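Local coordinates for Two-component insecticidal protein 16 kDa unit (Alcaligenes faecalis, PDB 5V3S) that probably acts as one half of a two-component insecticidal toxin, the 16 kDa aegerolysin-family unit of a binary protein that kills corn rootworm, at residues Leu89-Lys94 and Glu119-Ile124. Residues are numbered along the deposited sequence; the frame is centred on the assembly and turned at random.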
ATOM      1  N   LEU A  89       4.369  -5.054  -5.785  1.00  9.03           N
ATOM      2  CA  LEU A  89       5.774  -5.054  -5.280  1.00  9.67           C
ATOM      3  C   LEU A  89       6.464  -6.183  -5.963  1.00  8.98           C
ATOM      4  O   LEU A  89       5.934  -7.283  -6.062  1.00 10.18           O
ATOM      5  CB  LEU A  89       5.866  -5.357  -3.829  1.00 10.00           C
ATOM      6  CG  LEU A  89       7.204  -5.194  -3.140  1.00  9.91           C
ATOM      7  CD1 LEU A  89       7.617  -3.780  -2.989  1.00 11.64           C
ATOM      8  CD2 LEU A  89       7.172  -5.852  -1.794  1.00  9.97           C
ATOM      9  N   TYR A  90       7.688  -5.924  -6.342  1.00 10.39           N
ATOM     10  CA  TYR A  90       8.507  -6.892  -7.066  1.00 10.44           C
ATOM     11  C   TYR A  90       9.813  -7.165  -6.280  1.00 10.53           C
ATOM     12  O   TYR A  90      10.257  -6.350  -5.453  1.00  9.96           O
ATOM     13  CB  TYR A  90       8.907  -6.318  -8.414  1.00 11.47           C
ATOM     14  CG  TYR A  90       7.762  -6.094  -9.313  1.00 13.31           C
ATOM     15  CD1 TYR A  90       6.944  -4.982  -9.138  1.00 13.09           C
ATOM     16  CD2 TYR A  90       7.471  -6.969 -10.316  1.00 16.41           C
ATOM     17  CE1 TYR A  90       5.803  -4.796  -9.931  1.00 14.92           C
ATOM     18  CE2 TYR A  90       6.341  -6.786 -11.107  1.00 16.00           C
ATOM     19  CZ  TYR A  90       5.526  -5.677 -10.897  1.00 14.59           C
ATOM     20  OH  TYR A  90       4.436  -5.528 -11.775  1.00 21.76           O
ATOM     21  N   ASP A  91      10.424  -8.301  -6.581  1.00 11.13           N
ATOM     22  CA  ASP A  91      11.787  -8.659  -6.077  1.00 11.10           C
ATOM     23  C   ASP A  91      12.542  -8.943  -7.391  1.00 11.48           C
ATOM     24  O   ASP A  91      12.307  -9.993  -8.015  1.00 10.99           O
ATOM     25  CB  ASP A  91      11.742  -9.915  -5.217  1.00 10.98           C
ATOM     26  CG  ASP A  91      13.212 -10.360  -4.753  1.00 12.71           C
ATOM     27  OD1 ASP A  91      14.076  -9.530  -4.878  1.00 11.39           O
ATOM     28  OD2 ASP A  91      13.410 -11.442  -4.188  1.00 13.64           O
ATOM     29  N   GLY A  92      13.292  -7.956  -7.886  1.00 14.16           N
ATOM     30  CA  GLY A  92      13.871  -8.063  -9.227  1.00 16.26           C
ATOM     31  C   GLY A  92      12.752  -8.069 -10.266  1.00 16.83           C
ATOM     32  O   GLY A  92      11.845  -7.207 -10.250  1.00 19.95           O
ATOM     33  N   ASP A  93      12.749  -9.073 -11.113  1.00 19.55           N
ATOM     34  CA  ASP A  93      11.697  -9.210 -12.131  1.00 24.84           C
ATOM     35  C   ASP A  93      10.514 -10.117 -11.667  1.00 20.27           C
ATOM     36  O   ASP A  93       9.604 -10.351 -12.412  1.00 23.98           O
ATOM     37  CB  ASP A  93      12.281  -9.788 -13.414  1.00 29.25           C
ATOM     38  CG  ASP A  93      13.132  -8.817 -14.150  1.00 32.82           C
ATOM     39  OD1 ASP A  93      12.686  -7.625 -14.411  1.00 30.86           O
ATOM     40  OD2 ASP A  93      14.269  -9.262 -14.479  1.00 34.94           O
ATOM     41  N   LYS A  94      10.490 -10.491 -10.403  1.00 18.74           N
ATOM     42  CA  LYS A  94       9.513 -11.420  -9.863  1.00 18.23           C
ATOM     43  C   LYS A  94       8.403 -10.586  -9.173  1.00 15.11           C
ATOM     44  O   LYS A  94       8.673  -9.786  -8.271  1.00 13.23           O
ATOM     45  CB  LYS A  94      10.128 -12.352  -8.848  1.00 23.56           C
ATOM     46  CG  LYS A  94      11.307 -13.178  -9.369  1.00 30.04           C
ATOM     47  CD  LYS A  94      10.944 -14.655  -9.382  1.00 34.51           C
ATOM     48  CE  LYS A  94      11.271 -15.357  -8.064  1.00 41.05           C
ATOM     49  NZ  LYS A  94      11.471 -16.847  -8.249  1.00 44.21           N
ATOM     50  N   GLU A 119       5.406 -19.448  -2.283  1.00 20.35           N
ATOM     51  CA  GLU A 119       6.430 -20.453  -2.081  1.00 22.77           C
ATOM     52  C   GLU A 119       7.710 -19.793  -1.608  1.00 18.10           C
ATOM     53  O   GLU A 119       8.334 -20.316  -0.717  1.00 23.02           O
ATOM     54  CB  GLU A 119       6.718 -21.230  -3.377  1.00 27.06           C
ATOM     55  CG  GLU A 119       5.694 -22.307  -3.728  1.00 32.87           C
ATOM     56  CD  GLU A 119       6.311 -23.481  -4.516  1.00 42.32           C
ATOM     57  OE1 GLU A 119       7.566 -23.561  -4.680  1.00 46.69           O
ATOM     58  OE2 GLU A 119       5.544 -24.362  -4.954  1.00 49.22           O
ATOM     59  N   ASN A 120       8.071 -18.647  -2.161  1.00 14.40           N
ATOM     60  CA  ASN A 120       9.398 -18.019  -1.918  1.00 15.53           C
ATOM     61  C   ASN A 120       9.360 -16.843  -0.912  1.00 13.71           C
ATOM     62  O   ASN A 120      10.366 -16.432  -0.441  1.00 13.44           O
ATOM     63  CB  ASN A 120       9.981 -17.622  -3.265  1.00 15.84           C
ATOM     64  CG  ASN A 120      10.351 -18.847  -4.095  1.00 19.58           C
ATOM     65  OD1 ASN A 120      11.063 -19.728  -3.601  1.00 21.79           O
ATOM     66  ND2 ASN A 120       9.881 -18.907  -5.335  1.00 19.90           N
ATOM     67  N   TYR A 121       8.155 -16.350  -0.590  1.00 14.13           N
ATOM     68  CA  TYR A 121       7.936 -15.180   0.242  1.00 13.22           C
ATOM     69  C   TYR A 121       6.801 -15.410   1.273  1.00 12.72           C
ATOM     70  O   TYR A 121       5.850 -16.137   1.018  1.00 15.12           O
ATOM     71  CB  TYR A 121       7.614 -13.983  -0.614  1.00 13.07           C
ATOM     72  CG  TYR A 121       8.655 -13.724  -1.672  1.00 12.35           C
ATOM     73  CD1 TYR A 121       9.731 -12.878  -1.434  1.00 12.62           C
ATOM     74  CD2 TYR A 121       8.512 -14.277  -2.911  1.00 12.58           C
ATOM     75  CE1 TYR A 121      10.657 -12.569  -2.445  1.00 11.33           C
ATOM     76  CE2 TYR A 121       9.444 -14.068  -3.873  1.00 12.75           C
ATOM     77  CZ  TYR A 121      10.508 -13.256  -3.631  1.00 12.46           C
ATOM     78  OH  TYR A 121      11.413 -13.074  -4.633  1.00 15.11           O
ATOM     79  N   THR A 122       7.028 -14.960   2.464  1.00 13.79           N
ATOM     80  CA  THR A 122       5.995 -14.818   3.442  1.00 13.71           C
ATOM     81  C   THR A 122       5.513 -13.373   3.402  1.00 12.49           C
ATOM     82  O   THR A 122       6.204 -12.435   3.689  1.00 10.60           O
ATOM     83  CB  THR A 122       6.428 -15.250   4.839  1.00 16.28           C
ATOM     84  OG1 THR A 122       6.975 -16.581   4.763  1.00 16.85           O
ATOM     85  CG2 THR A 122       5.215 -15.298   5.779  1.00 15.40           C
ATOM     86  N   VAL A 123       4.239 -13.232   3.060  1.00 13.71           N
ATOM     87  CA  VAL A 123       3.668 -11.922   2.974  1.00 13.56           C
ATOM     88  C   VAL A 123       2.452 -11.829   3.879  1.00 12.07           C
ATOM     89  O   VAL A 123       1.506 -12.578   3.668  1.00 11.62           O
ATOM     90  CB  VAL A 123       3.290 -11.603   1.543  1.00 13.48           C
ATOM     91  CG1 VAL A 123       2.740 -10.224   1.438  1.00 14.37           C
ATOM     92  CG2 VAL A 123       4.464 -11.613   0.635  1.00 14.22           C
ATOM     93  N   ILE A 124       2.488 -10.925   4.838  1.00 11.24           N
ATOM     94  CA  ILE A 124       1.416 -10.759   5.884  1.00 12.90           C
ATOM     95  C   ILE A 124       0.902  -9.319   6.008  1.00 12.26           C
ATOM     96  O   ILE A 124       1.714  -8.401   6.245  1.00 11.26           O
ATOM     97  CB  ILE A 124       1.831 -11.266   7.253  1.00 12.80           C
ATOM     98  CG1 ILE A 124       2.331 -12.735   7.241  1.00 15.11           C
ATOM     99  CG2 ILE A 124       0.613 -11.100   8.229  1.00 13.71           C
ATOM    100  CD1 ILE A 124       1.265 -13.780   7.103  1.00 18.21           C
TER
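At one end of the aegerolysin beta sandwich, the hairpin that joins strands 83-91 and 94-103 is tied to the start of strand 121-126, an outermost strand of the facing sheet, by D91 and Y121. The Y121 side chain reaches toward the other sheet and gives its phenol proton to the D91 carboxylate: OH of Y121 lies 2.6 Å from OD2 of D91. The oxygen sits at the ring edge, in the ring plane, and receives the bond on its anti lone pair, while the carboxylate plane stands 83° to the ring. With CG anti to the backbone N (chi1 176°), the D91 carboxylate reaches the hydroxyl; CB of D91 lies beside it, 3.2 Å from OH of Y121. Both residues are buried, and the carboxylate has further partners: OD2 forms a salt bridge with K144, and OD1 a hydrogen bond with S29. D91 opens a type II' turn closed by K94, each backbone N bonding to the other residue's O across the two-residue hairpin loop. The exposed K94 bends at chi2 and chi3, bringing its CE to 4.1 Å from OH of Y121. Its NZ comes no closer than 3.9 Å to ND2 of N120, an amide nitrogen that is hydrogen-bonded to D117.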